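Local coordinates for hypothetical protein PH0250 (Pyrococcus horikoshii, PDB 2EKD) that is of unknown function but belongs to a family of the P-loop NTPase clan and may be a KaiC-like, nucleotide-binding protein, at residues K10-G15 against V175-E180; Y33-N38 against P113-V118; F131-V136 against E161-P166; L124-N129 against R157-K162. All coordinates share one frame; numbering follows the deposited sequence.

Contact 1 (K10-G15 against V175-E180); sequences KLFRVG and VTSILE
Phe-12 and Leu-179 extend toward one another from opposite directions between the loop 10-15 and the strand that begins at Ser-177. The far end of the ring makes the meeting: Phe-12 CZ lies 3.7 Å from Leu-179 CD1, which comes in obliquely to the ring. In Phe-12, CG stands beside the backbone N and anti to the carbonyl carbon (chi1 -44°), and this carries the ring toward the strand although the bond from CA to CB does not itself aim there. Leu-179 makes a similar choice (chi1 -64°) and touches through one of its two methyls. Further back on the ring, Ser-177 OG sits near the ring plane, at the edge, with Phe-12 CD1 4.2 Å from it. That spacing is packing; the hydroxyl's hydrogen bond is to Glu-16 OE1, an oxygen that also bonds Thr-176 OG1. Within the loop, Leu-11 CB lies over the centre of one face of the Phe-12 ring, 3.8 Å above the plane. No hydrogen bond joins the two segments, and the three residues that touch are all buried. Phe-8 of helix 5-9 and Phe-152 of strand 149-156 make edge-to-face pairs with Phe-12. Strand 177-182 lies between strands 17-22 and 185-190, and the loop that leads into 17-22 packs against it.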
loop_
_atom_site.group_PDB
_atom_site.type_symbol
_atom_site.label_atom_id
_atom_site.label_comp_id
_atom_site.label_asym_id
_atom_site.label_seq_id
_atom_site.Cartn_x
_atom_site.Cartn_y
_atom_site.Cartn_z
ATOM N N LYS F 10 -28.503 -30.715 -1.606
ATOM C CA LYS F 10 -29.367 -30.585 -2.776
ATOM C C LYS F 10 -29.222 -29.216 -3.461
ATOM O O LYS F 10 -29.706 -28.990 -4.565
ATOM C CB LYS F 10 -30.816 -30.818 -2.332
ATOM C CG LYS F 10 -31.071 -32.269 -1.911
ATOM C CD LYS F 10 -30.897 -33.257 -3.067
ATOM C CE LYS F 10 -31.496 -34.634 -2.751
ATOM N NZ LYS F 10 -30.789 -35.226 -1.618
ATOM N N LEU F 11 -28.571 -28.266 -2.751
ATOM C CA LEU F 11 -28.281 -26.972 -3.377
ATOM C C LEU F 11 -27.200 -27.114 -4.450
ATOM O O LEU F 11 -26.998 -26.260 -5.301
ATOM C CB LEU F 11 -27.775 -26.008 -2.306
ATOM C CG LEU F 11 -28.802 -25.721 -1.215
ATOM C CD1 LEU F 11 -28.235 -24.801 -0.131
ATOM C CD2 LEU F 11 -30.056 -25.038 -1.751
ATOM N N PHE F 12 -26.444 -28.226 -4.341
ATOM C CA PHE F 12 -25.356 -28.464 -5.277
ATOM C C PHE F 12 -25.579 -29.742 -6.096
ATOM O O PHE F 12 -26.339 -30.626 -5.723
ATOM C CB PHE F 12 -24.059 -28.577 -4.473
ATOM C CG PHE F 12 -24.001 -27.503 -3.423
ATOM C CD1 PHE F 12 -23.684 -26.200 -3.791
ATOM C CD2 PHE F 12 -24.252 -27.814 -2.097
ATOM C CE1 PHE F 12 -23.628 -25.205 -2.824
ATOM C CE2 PHE F 12 -24.196 -26.810 -1.134
ATOM C CZ PHE F 12 -23.888 -25.503 -1.493
ATOM N N ARG F 13 -24.905 -29.839 -7.234
ATOM C CA ARG F 13 -25.017 -31.033 -8.062
ATOM C C ARG F 13 -23.647 -31.684 -8.222
ATOM O O ARG F 13 -22.612 -31.018 -8.106
ATOM C CB ARG F 13 -25.610 -30.687 -9.428
ATOM C CG ARG F 13 -24.787 -29.750 -10.266
ATOM C CD ARG F 13 -25.578 -29.347 -11.498
ATOM N NE ARG F 13 -26.067 -30.511 -12.232
ATOM C CZ ARG F 13 -26.877 -30.445 -13.285
ATOM N NH1 ARG F 13 -27.291 -29.266 -13.731
ATOM N NH2 ARG F 13 -27.277 -31.557 -13.889
ATOM N N VAL F 14 -23.648 -32.991 -8.468
ATOM C CA VAL F 14 -22.407 -33.729 -8.623
ATOM C C VAL F 14 -21.475 -33.077 -9.622
ATOM O O VAL F 14 -21.909 -32.561 -10.654
ATOM C CB VAL F 14 -22.663 -35.190 -9.061
ATOM C CG1 VAL F 14 -23.400 -35.926 -7.972
ATOM C CG2 VAL F 14 -23.457 -35.220 -10.355
ATOM N N GLY F 15 -20.184 -33.099 -9.299
ATOM C CA GLY F 15 -19.189 -32.515 -10.177
ATOM C C GLY F 15 -18.852 -31.084 -9.805
ATOM O O GLY F 15 -17.879 -30.526 -10.317
ATOM N N VAL F 175 -14.229 -22.111 -9.530
ATOM C CA VAL F 175 -15.211 -22.938 -8.847
ATOM C C VAL F 175 -16.613 -22.705 -9.413
ATOM O O VAL F 175 -16.856 -21.694 -10.078
ATOM C CB VAL F 175 -15.204 -22.681 -7.314
ATOM C CG1 VAL F 175 -13.805 -22.959 -6.756
ATOM C CG2 VAL F 175 -15.644 -21.249 -7.004
ATOM N N THR F 176 -17.527 -23.640 -9.155
ATOM C CA THR F 176 -18.902 -23.536 -9.648
ATOM C C THR F 176 -19.855 -22.827 -8.681
ATOM O O THR F 176 -20.869 -22.273 -9.100
ATOM C CB THR F 176 -19.489 -24.931 -9.988
ATOM O OG1 THR F 176 -19.318 -25.811 -8.869
ATOM C CG2 THR F 176 -18.792 -25.519 -11.205
ATOM N N SER F 177 -19.541 -22.861 -7.390
ATOM C CA SER F 177 -20.373 -22.194 -6.391
ATOM C C SER F 177 -19.496 -21.615 -5.292
ATOM O O SER F 177 -18.432 -22.160 -4.971
ATOM C CB SER F 177 -21.384 -23.160 -5.758
ATOM O OG SER F 177 -22.556 -23.299 -6.547
ATOM N N ILE F 178 -19.940 -20.502 -4.725
ATOM C CA ILE F 178 -19.200 -19.864 -3.647
ATOM C C ILE F 178 -20.126 -19.570 -2.481
ATOM O O ILE F 178 -21.187 -18.973 -2.658
ATOM C CB ILE F 178 -18.554 -18.535 -4.093
ATOM C CG1 ILE F 178 -17.557 -18.796 -5.228
ATOM C CG2 ILE F 178 -17.872 -17.872 -2.897
ATOM C CD1 ILE F 178 -16.967 -17.533 -5.846
ATOM N N LEU F 179 -19.720 -20.013 -1.298
ATOM C CA LEU F 179 -20.475 -19.772 -0.082
ATOM C C LEU F 179 -19.612 -18.928 0.836
ATOM O O LEU F 179 -18.398 -19.135 0.924
ATOM C CB LEU F 179 -20.815 -21.083 0.635
ATOM C CG LEU F 179 -21.732 -22.077 -0.086
ATOM C CD1 LEU F 179 -22.002 -23.267 0.825
ATOM C CD2 LEU F 179 -23.040 -21.391 -0.475
ATOM N N GLU F 180 -20.224 -17.964 1.508
ATOM C CA GLU F 180 -19.469 -17.142 2.432
ATOM C C GLU F 180 -20.157 -17.176 3.790
ATOM O O GLU F 180 -21.325 -16.798 3.919
ATOM C CB GLU F 180 -19.351 -15.697 1.936
ATOM C CG GLU F 180 -18.087 -15.024 2.458
ATOM C CD GLU F 180 -17.988 -13.545 2.121
ATOM O OE1 GLU F 180 -18.307 -13.161 0.969
ATOM O OE2 GLU F 180 -17.571 -12.768 3.012
#

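Contact 2 (Y33-N38 against P113-V118); sequences YYIVNN and PVINPV
The puckered pyrrolidine ring of Pro-117 offers its CG corner to Ile-35, whose CG2 methyl lies 4.2 Å from that Pro-117 CG. The two side chains slide past each other in opposite directions. The flat aromatic group nearby is the ring of Tyr-33, on the same helix as Ile-35: Asn-37 CB sits 3.8 Å above one of its faces, displaced toward the rim, and Phe-64 forms an edge-to-face pair with it. One turn of helix sets this up, with Asn-37 N bonded to Tyr-33 O at 2.8 Å. The closer approach across the contact is between branch methyls, Ile-35 CG2 and Ile-115 CG2, 3.6 Å apart, with the two isoleucines inclined to one another. In Ile-35 CG1 takes the place beside the backbone N (chi1 -72°), which leaves CG2 anti to that N and facing the strand; there it serves both partners at once. Ile-115 and Pro-117 both start toward the helix, while Asn-116 between them turns to the other side of the sheet and bonds Val-44 O through its ND2. The interface is wholly apolar, and Phe-8 and Phe-9 of helix 5-9 extend it around Ile-35. Strand 114-119 lies between strands 44-48 and 149-156 in the sheet, so this is a helix laid over a central parallel strand, the packing of a three-layer alpha/beta core, consistent with the P-loop NTPase fold.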
loop_
_atom_site.group_PDB
_atom_site.type_symbol
_atom_site.label_atom_id
_atom_site.label_comp_id
_atom_site.label_asym_id
_atom_site.label_seq_id
_atom_site.Cartn_x
_atom_site.Cartn_y
_atom_site.Cartn_z
ATOM N N TYR F 33 -18.636 -29.993 10.739
ATOM C CA TYR F 33 -19.253 -31.033 11.548
ATOM C C TYR F 33 -20.626 -31.353 10.973
ATOM O O TYR F 33 -21.007 -32.510 10.859
ATOM C CB TYR F 33 -19.418 -30.574 12.998
ATOM C CG TYR F 33 -19.920 -31.673 13.905
ATOM C CD1 TYR F 33 -19.062 -32.680 14.345
ATOM C CD2 TYR F 33 -21.262 -31.736 14.285
ATOM C CE1 TYR F 33 -19.520 -33.722 15.137
ATOM C CE2 TYR F 33 -21.738 -32.783 15.080
ATOM C CZ TYR F 33 -20.858 -33.772 15.502
ATOM O OH TYR F 33 -21.307 -34.812 16.284
ATOM N N TYR F 34 -21.362 -30.305 10.621
ATOM C CA TYR F 34 -22.695 -30.442 10.054
ATOM C C TYR F 34 -22.672 -31.282 8.779
ATOM O O TYR F 34 -23.529 -32.148 8.573
ATOM C CB TYR F 34 -23.268 -29.052 9.776
ATOM C CG TYR F 34 -24.552 -29.035 8.982
ATOM C CD1 TYR F 34 -25.797 -29.072 9.625
ATOM C CD2 TYR F 34 -24.529 -28.950 7.589
ATOM C CE1 TYR F 34 -26.988 -29.018 8.898
ATOM C CE2 TYR F 34 -25.716 -28.894 6.850
ATOM C CZ TYR F 34 -26.938 -28.927 7.510
ATOM O OH TYR F 34 -28.105 -28.843 6.786
ATOM N N ILE F 35 -21.681 -31.038 7.932
ATOM C CA ILE F 35 -21.554 -31.780 6.684
ATOM C C ILE F 35 -21.171 -33.254 6.898
ATOM O O ILE F 35 -21.670 -34.135 6.197
ATOM C CB ILE F 35 -20.517 -31.102 5.749
ATOM C CG1 ILE F 35 -21.098 -29.793 5.197
ATOM C CG2 ILE F 35 -20.129 -32.044 4.608
ATOM C CD1 ILE F 35 -20.145 -29.021 4.276
ATOM N N VAL F 36 -20.295 -33.524 7.865
ATOM C CA VAL F 36 -19.851 -34.899 8.122
ATOM C C VAL F 36 -20.896 -35.717 8.910
ATOM O O VAL F 36 -21.297 -36.808 8.515
ATOM C CB VAL F 36 -18.532 -34.893 8.913
ATOM C CG1 VAL F 36 -18.166 -36.320 9.310
ATOM C CG2 VAL F 36 -17.415 -34.331 8.053
ATOM N N ASN F 37 -21.276 -35.180 10.105
ATOM C CA ASN F 37 -22.273 -35.869 10.929
ATOM C C ASN F 37 -23.505 -36.216 10.085
ATOM O O ASN F 37 -23.924 -37.370 9.971
ATOM C CB ASN F 37 -22.674 -34.909 12.059
ATOM C CG ASN F 37 -23.390 -35.642 13.182
ATOM O OD1 ASN F 37 -24.173 -35.056 13.942
ATOM N ND2 ASN F 37 -23.066 -36.942 13.330
ATOM N N ASN F 38 -24.115 -35.135 9.529
ATOM C CA ASN F 38 -25.232 -35.201 8.603
ATOM C C ASN F 38 -24.773 -35.688 7.232
ATOM O O ASN F 38 -24.196 -34.950 6.444
ATOM C CB ASN F 38 -25.836 -33.802 8.483
ATOM C CG ASN F 38 -26.383 -33.376 9.822
ATOM O OD1 ASN F 38 -27.584 -33.409 10.073
ATOM N ND2 ASN F 38 -25.459 -32.965 10.707
ATOM N N PRO F 113 -21.696 -40.949 -5.663
ATOM C CA PRO F 113 -20.814 -39.807 -5.400
ATOM C C PRO F 113 -20.485 -39.649 -3.916
ATOM O O PRO F 113 -21.191 -40.173 -3.052
ATOM C CB PRO F 113 -21.631 -38.635 -5.910
ATOM C CG PRO F 113 -23.003 -39.014 -5.455
ATOM C CD PRO F 113 -23.088 -40.488 -5.837
ATOM N N VAL F 114 -19.417 -38.916 -3.623
ATOM C CA VAL F 114 -19.019 -38.684 -2.239
ATOM C C VAL F 114 -18.974 -37.188 -1.940
ATOM O O VAL F 114 -18.750 -36.378 -2.840
ATOM C CB VAL F 114 -17.608 -39.281 -1.930
ATOM C CG1 VAL F 114 -17.556 -40.758 -2.309
ATOM C CG2 VAL F 114 -16.542 -38.517 -2.679
ATOM N N ILE F 115 -19.214 -36.825 -0.685
ATOM C CA ILE F 115 -19.133 -35.428 -0.274
ATOM C C ILE F 115 -17.651 -35.310 0.058
ATOM O O ILE F 115 -17.124 -36.083 0.863
ATOM C CB ILE F 115 -20.012 -35.143 0.963
ATOM C CG1 ILE F 115 -21.486 -35.389 0.610
ATOM C CG2 ILE F 115 -19.815 -33.705 1.431
ATOM C CD1 ILE F 115 -21.968 -34.630 -0.615
ATOM N N ASN F 116 -16.985 -34.351 -0.577
ATOM C CA ASN F 116 -15.542 -34.186 -0.436
ATOM C C ASN F 116 -15.065 -32.859 0.162
ATOM O O ASN F 116 -14.783 -31.909 -0.564
ATOM C CB ASN F 116 -14.914 -34.385 -1.827
ATOM C CG ASN F 116 -13.400 -34.349 -1.813
ATOM O OD1 ASN F 116 -12.776 -34.144 -2.855
ATOM N ND2 ASN F 116 -12.796 -34.563 -0.643
ATOM N N PRO F 117 -14.982 -32.774 1.498
ATOM C CA PRO F 117 -14.519 -31.527 2.110
ATOM C C PRO F 117 -13.001 -31.450 1.990
ATOM O O PRO F 117 -12.302 -32.386 2.368
ATOM C CB PRO F 117 -14.955 -31.668 3.571
ATOM C CG PRO F 117 -16.131 -32.628 3.493
ATOM C CD PRO F 117 -15.626 -33.637 2.503
ATOM N N VAL F 118 -12.502 -30.346 1.447
ATOM C CA VAL F 118 -11.063 -30.131 1.296
ATOM C C VAL F 118 -10.693 -29.019 2.270
ATOM O O VAL F 118 -11.202 -27.902 2.166
ATOM C CB VAL F 118 -10.707 -29.692 -0.136
ATOM C CG1 VAL F 118 -9.204 -29.488 -0.261
ATOM C CG2 VAL F 118 -11.182 -30.742 -1.135
#

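Contact 3 (F131-V136 against E161-P166); sequences FENINV and EKHSSP
At the bend where helix 157-163 gives way to helix 165-174, His-163 and Ser-164 meet Asn-133, which projects from helix 130-141. The amide oxygen does the touching. Asn-133 OD1 stands 3.6 Å from both His-163 NE2 and His-163 CD2, close to the ring plane at that edge, while the amide and ring planes are turned 67° apart. The histidine reaches this place because its CG is anti to the backbone N (chi1 174°), and the two side chains arrive from opposite directions. Neither group bonds the other. Both polar ends are instead directed to the end of helix 121-127: Asn-133 ND2 donates to Ile-125 O, and His-163 NE2 to Gly-128 O, which implies a proton on NE2. Ser-164 adds a looser touch, its CB 4.1 Å from Asn-133 OD1. Across the bend Ser-165 OG gives its hydrogen to Glu-161 OE2 at 2.7 Å, coming from above the carboxylate plane by 38°, and the same hydroxyl is bonded by Lys-162 NZ of the second subunit. Ser-164 is the first residue to leave helical backbone angles after His-163. The arrangement is that of a bend between consecutive helices, with Ser-164 at the N-cap of the second, packed against a third helix and lying at a subunit interface.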
loop_
_atom_site.group_PDB
_atom_site.type_symbol
_atom_site.label_atom_id
_atom_site.label_comp_id
_atom_site.label_asym_id
_atom_site.label_seq_id
_atom_site.Cartn_x
_atom_site.Cartn_y
_atom_site.Cartn_z
ATOM N N PHE F 131 3.692 -17.831 -8.830
ATOM C CA PHE F 131 3.782 -18.976 -9.733
ATOM C C PHE F 131 3.267 -20.259 -9.090
ATOM O O PHE F 131 2.555 -21.031 -9.726
ATOM C CB PHE F 131 5.229 -19.182 -10.187
ATOM C CG PHE F 131 5.407 -20.324 -11.147
ATOM C CD1 PHE F 131 4.954 -20.223 -12.461
ATOM C CD2 PHE F 131 6.018 -21.503 -10.741
ATOM C CE1 PHE F 131 5.106 -21.280 -13.355
ATOM C CE2 PHE F 131 6.177 -22.570 -11.629
ATOM C CZ PHE F 131 5.718 -22.455 -12.938
ATOM N N GLU F 132 3.631 -20.490 -7.832
ATOM C CA GLU F 132 3.184 -21.690 -7.133
ATOM C C GLU F 132 1.695 -21.585 -6.799
ATOM O O GLU F 132 0.981 -22.588 -6.793
ATOM C CB GLU F 132 4.023 -21.901 -5.863
ATOM C CG GLU F 132 5.504 -22.102 -6.174
ATOM C CD GLU F 132 6.425 -21.978 -4.960
ATOM O OE1 GLU F 132 6.264 -21.030 -4.151
ATOM O OE2 GLU F 132 7.338 -22.826 -4.829
ATOM N N ASN F 133 1.229 -20.368 -6.534
ATOM C CA ASN F 133 -0.183 -20.137 -6.225
ATOM C C ASN F 133 -1.025 -20.519 -7.439
ATOM O O ASN F 133 -2.047 -21.197 -7.319
ATOM C CB ASN F 133 -0.426 -18.660 -5.883
ATOM C CG ASN F 133 0.107 -18.272 -4.503
ATOM O OD1 ASN F 133 0.144 -17.093 -4.161
ATOM N ND2 ASN F 133 0.510 -19.262 -3.708
ATOM N N ILE F 134 -0.594 -20.076 -8.613
ATOM C CA ILE F 134 -1.309 -20.388 -9.841
ATOM C C ILE F 134 -1.415 -21.914 -10.013
ATOM O O ILE F 134 -2.437 -22.423 -10.478
ATOM C CB ILE F 134 -0.598 -19.737 -11.058
ATOM C CG1 ILE F 134 -0.845 -18.231 -11.037
ATOM C CG2 ILE F 134 -1.103 -20.332 -12.359
ATOM C CD1 ILE F 134 0.137 -17.430 -11.861
ATOM N N ASN F 135 -0.371 -22.644 -9.635
ATOM C CA ASN F 135 -0.420 -24.100 -9.754
ATOM C C ASN F 135 -1.442 -24.674 -8.779
ATOM O O ASN F 135 -2.100 -25.670 -9.074
ATOM C CB ASN F 135 0.959 -24.723 -9.513
ATOM C CG ASN F 135 1.916 -24.463 -10.662
ATOM O OD1 ASN F 135 1.519 -24.498 -11.828
ATOM N ND2 ASN F 135 3.186 -24.210 -10.342
ATOM N N VAL F 136 -1.583 -24.039 -7.620
ATOM C CA VAL F 136 -2.560 -24.492 -6.637
ATOM C C VAL F 136 -3.956 -24.314 -7.232
ATOM O O VAL F 136 -4.807 -25.203 -7.128
ATOM C CB VAL F 136 -2.470 -23.686 -5.320
ATOM C CG1 VAL F 136 -3.653 -24.036 -4.417
ATOM C CG2 VAL F 136 -1.151 -24.001 -4.607
ATOM N N GLU F 161 -6.751 -13.518 0.482
ATOM C CA GLU F 161 -6.946 -12.141 0.038
ATOM C C GLU F 161 -5.757 -11.236 0.371
ATOM O O GLU F 161 -5.253 -10.516 -0.493
ATOM C CB GLU F 161 -8.232 -11.598 0.671
ATOM C CG GLU F 161 -8.438 -10.088 0.601
ATOM C CD GLU F 161 -8.669 -9.574 -0.803
ATOM O OE1 GLU F 161 -9.439 -10.213 -1.553
ATOM O OE2 GLU F 161 -8.094 -8.517 -1.150
ATOM N N LYS F 162 -5.297 -11.288 1.616
ATOM C CA LYS F 162 -4.182 -10.452 2.050
ATOM C C LYS F 162 -2.812 -10.918 1.550
ATOM O O LYS F 162 -1.882 -10.118 1.459
ATOM C CB LYS F 162 -4.198 -10.337 3.577
ATOM C CG LYS F 162 -5.528 -9.793 4.100
ATOM C CD LYS F 162 -5.583 -9.752 5.615
ATOM C CE LYS F 162 -6.945 -9.277 6.118
ATOM N NZ LYS F 162 -7.355 -7.973 5.511
ATOM N N HIS F 163 -2.683 -12.201 1.226
ATOM C CA HIS F 163 -1.419 -12.723 0.709
ATOM C C HIS F 163 -1.321 -12.384 -0.779
ATOM O O HIS F 163 -0.294 -11.897 -1.246
ATOM C CB HIS F 163 -1.347 -14.239 0.887
ATOM C CG HIS F 163 -0.137 -14.860 0.261
ATOM N ND1 HIS F 163 1.140 -14.658 0.742
ATOM C CD2 HIS F 163 -0.013 -15.692 -0.801
ATOM C CE1 HIS F 163 2.000 -15.341 0.006
ATOM N NE2 HIS F 163 1.325 -15.978 -0.937
ATOM N N SER F 164 -2.395 -12.659 -1.518
ATOM C CA SER F 164 -2.450 -12.367 -2.945
ATOM C C SER F 164 -3.888 -12.233 -3.428
ATOM O O SER F 164 -4.547 -13.222 -3.758
ATOM C CB SER F 164 -1.752 -13.453 -3.755
ATOM O OG SER F 164 -1.824 -13.137 -5.135
ATOM N N SER F 165 -4.366 -10.997 -3.470
ATOM C CA SER F 165 -5.725 -10.711 -3.904
ATOM C C SER F 165 -6.045 -11.311 -5.284
ATOM O O SER F 165 -7.149 -11.811 -5.504
ATOM C CB SER F 165 -5.948 -9.197 -3.913
ATOM O OG SER F 165 -7.317 -8.893 -3.719
ATOM N N PRO F 166 -5.094 -11.254 -6.236
ATOM C CA PRO F 166 -5.363 -11.825 -7.563
ATOM C C PRO F 166 -5.704 -13.314 -7.479
ATOM O O PRO F 166 -6.625 -13.794 -8.142
ATOM C CB PRO F 166 -4.055 -11.581 -8.317
ATOM C CG PRO F 166 -3.591 -10.288 -7.749
ATOM C CD PRO F 166 -3.839 -10.480 -6.252
#

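Contact 4 (L124-N129 against R157-K162); sequences LILLGN and RNVIEK
Ile-125 runs from CB toward helix 157-163: CG1 stands beside the backbone N and anti to the carbonyl carbon (chi1 -68°), from there the chain runs on extended (chi2 172°), and the methyl at the tip makes the contact. That methyl, Ile-125 CD1, meets Ile-160 CD1 at 3.8 Å and, slightly further, Ile-160 CG1 at 4.1 Å, so it bears on the outer half of a similarly shaped side chain that it crosses at a slant. The second pair joins the next residue on the first helix, Leu-126, to Val-159, the residue before Ile-160. Leu-126 approaches through its base, CB standing 4.1 Å from Val-159 CG1, and its CD2 methyl lies 4.2 Å from that same Val-159 CG1; the two side chains cross at about a right angle. All four residues are buried, and the two helices come near, with 6.6 Å between Leu-126 CA and Ile-160 CA. Leu-170 of the third subunit packs on both Leu-126 and Val-159, carrying the apolar patch into the subunit interface. Helices 121-127 and 157-163 follow strands 114-119 and 149-156, parallel neighbours in the sheet, and pack together as helices do beside the parallel strands of an alpha/beta fold.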
loop_
_atom_site.group_PDB
_atom_site.type_symbol
_atom_site.label_atom_id
_atom_site.label_comp_id
_atom_site.label_asym_id
_atom_site.label_seq_id
_atom_site.Cartn_x
_atom_site.Cartn_y
_atom_site.Cartn_z
ATOM N N LEU F 124 -1.403 -23.639 1.565
ATOM C CA LEU F 124 -0.548 -23.880 0.401
ATOM C C LEU F 124 -0.285 -22.577 -0.331
ATOM O O LEU F 124 0.801 -22.355 -0.875
ATOM C CB LEU F 124 -1.215 -24.845 -0.574
ATOM C CG LEU F 124 -1.418 -26.288 -0.125
ATOM C CD1 LEU F 124 -2.088 -27.082 -1.265
ATOM C CD2 LEU F 124 -0.064 -26.891 0.241
ATOM N N ILE F 125 -1.300 -21.726 -0.351
ATOM C CA ILE F 125 -1.217 -20.449 -1.022
ATOM C C ILE F 125 -0.371 -19.457 -0.235
ATOM O O ILE F 125 0.442 -18.737 -0.813
ATOM C CB ILE F 125 -2.628 -19.878 -1.244
ATOM C CG1 ILE F 125 -3.360 -20.748 -2.268
ATOM C CG2 ILE F 125 -2.548 -18.420 -1.685
ATOM C CD1 ILE F 125 -4.820 -20.406 -2.444
ATOM N N LEU F 126 -0.565 -19.419 1.082
ATOM C CA LEU F 126 0.195 -18.507 1.927
ATOM C C LEU F 126 1.690 -18.813 1.840
ATOM O O LEU F 126 2.518 -17.904 1.908
ATOM C CB LEU F 126 -0.264 -18.620 3.387
ATOM C CG LEU F 126 0.485 -17.780 4.427
ATOM C CD1 LEU F 126 0.372 -16.299 4.057
ATOM C CD2 LEU F 126 -0.096 -18.019 5.820
ATOM N N LEU F 127 2.025 -20.088 1.677
ATOM C CA LEU F 127 3.417 -20.524 1.603
ATOM C C LEU F 127 4.116 -20.315 0.262
ATOM O O LEU F 127 5.343 -20.249 0.210
ATOM C CB LEU F 127 3.515 -22.007 1.966
ATOM C CG LEU F 127 3.295 -22.375 3.436
ATOM C CD1 LEU F 127 2.877 -23.837 3.544
ATOM C CD2 LEU F 127 4.573 -22.106 4.221
ATOM N N GLY F 128 3.351 -20.215 -0.821
ATOM C CA GLY F 128 3.974 -20.057 -2.120
ATOM C C GLY F 128 3.934 -18.686 -2.763
ATOM O O GLY F 128 3.200 -17.789 -2.330
ATOM N N ASN F 129 4.746 -18.525 -3.802
ATOM C CA ASN F 129 4.788 -17.273 -4.536
ATOM C C ASN F 129 3.666 -17.284 -5.585
ATOM O O ASN F 129 2.852 -18.207 -5.625
ATOM C CB ASN F 129 6.161 -17.077 -5.200
ATOM C CG ASN F 129 6.560 -18.239 -6.088
ATOM O OD1 ASN F 129 5.708 -18.909 -6.683
ATOM N ND2 ASN F 129 7.868 -18.473 -6.203
ATOM N N ARG F 157 -10.648 -16.921 3.785
ATOM C CA ARG F 157 -10.618 -15.861 2.780
ATOM C C ARG F 157 -9.569 -14.763 2.973
ATOM O O ARG F 157 -8.830 -14.444 2.046
ATOM C CB ARG F 157 -12.005 -15.219 2.676
ATOM C CG ARG F 157 -12.104 -14.150 1.603
ATOM C CD ARG F 157 -13.377 -13.340 1.739
ATOM N NE ARG F 157 -13.651 -12.576 0.527
ATOM C CZ ARG F 157 -12.897 -11.575 0.081
ATOM N NH1 ARG F 157 -11.812 -11.201 0.749
ATOM N NH2 ARG F 157 -13.227 -10.953 -1.044
ATOM N N ASN F 158 -9.513 -14.189 4.169
ATOM C CA ASN F 158 -8.565 -13.120 4.466
ATOM C C ASN F 158 -7.113 -13.529 4.277
ATOM O O ASN F 158 -6.293 -12.724 3.832
ATOM C CB ASN F 158 -8.765 -12.607 5.893
ATOM C CG ASN F 158 -10.109 -11.934 6.083
ATOM O OD1 ASN F 158 -10.663 -11.355 5.145
ATOM N ND2 ASN F 158 -10.636 -11.989 7.305
ATOM N N VAL F 159 -6.793 -14.767 4.631
ATOM C CA VAL F 159 -5.441 -15.264 4.468
ATOM C C VAL F 159 -5.049 -15.236 2.989
ATOM O O VAL F 159 -3.941 -14.824 2.652
ATOM C CB VAL F 159 -5.309 -16.705 5.004
ATOM C CG1 VAL F 159 -3.995 -17.312 4.554
ATOM C CG2 VAL F 159 -5.387 -16.700 6.520
ATOM N N ILE F 160 -5.947 -15.670 2.105
ATOM C CA ILE F 160 -5.640 -15.665 0.673
ATOM C C ILE F 160 -5.691 -14.235 0.128
ATOM O O ILE F 160 -4.793 -13.792 -0.586
ATOM C CB ILE F 160 -6.643 -16.528 -0.141
ATOM C CG1 ILE F 160 -6.600 -17.985 0.330
ATOM C CG2 ILE F 160 -6.307 -16.441 -1.615
ATOM C CD1 ILE F 160 -7.592 -18.894 -0.391
ATOM N N GLU F 161 -6.751 -13.518 0.482
ATOM C CA GLU F 161 -6.946 -12.141 0.038
ATOM C C GLU F 161 -5.757 -11.236 0.371
ATOM O O GLU F 161 -5.253 -10.516 -0.493
ATOM C CB GLU F 161 -8.232 -11.598 0.671
ATOM C CG GLU F 161 -8.438 -10.088 0.601
ATOM C CD GLU F 161 -8.669 -9.574 -0.803
ATOM O OE1 GLU F 161 -9.439 -10.213 -1.553
ATOM O OE2 GLU F 161 -8.094 -8.517 -1.150
ATOM N N LYS F 162 -5.297 -11.288 1.616
ATOM C CA LYS F 162 -4.182 -10.452 2.050
ATOM C C LYS F 162 -2.812 -10.918 1.550
ATOM O O LYS F 162 -1.882 -10.118 1.459
ATOM C CB LYS F 162 -4.198 -10.337 3.577
ATOM C CG LYS F 162 -5.528 -9.793 4.100
ATOM C CD LYS F 162 -5.583 -9.752 5.615
ATOM C CE LYS F 162 -6.945 -9.277 6.118
ATOM N NZ LYS F 162 -7.355 -7.973 5.511
#

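Contacts 3 and 4 form one unit: their centres are 6 Å apart, they share Glu-161 and Lys-162, and two probable hydrogen bonds, of 2.9 and 3.0 Å, run from Asn-133 ND2 and His-163 NE2 of contact 3 to Ile-125 O and Gly-128 O of contact 4 respectively. Contacts 1 and 2 reach the same sheet, 13 Å apart between centres, and touch where Val-14 CG1 meets Pro-113 CB at 3.8 Å. Contact 2 lies across the chain's centre from contacts 3 and 4, whereas contact 1, its centre 22 Å from those of both, comes within about 4 Å of contact 4 between nearest atoms. In sequence, the loop closed by contact 1 encloses the other three.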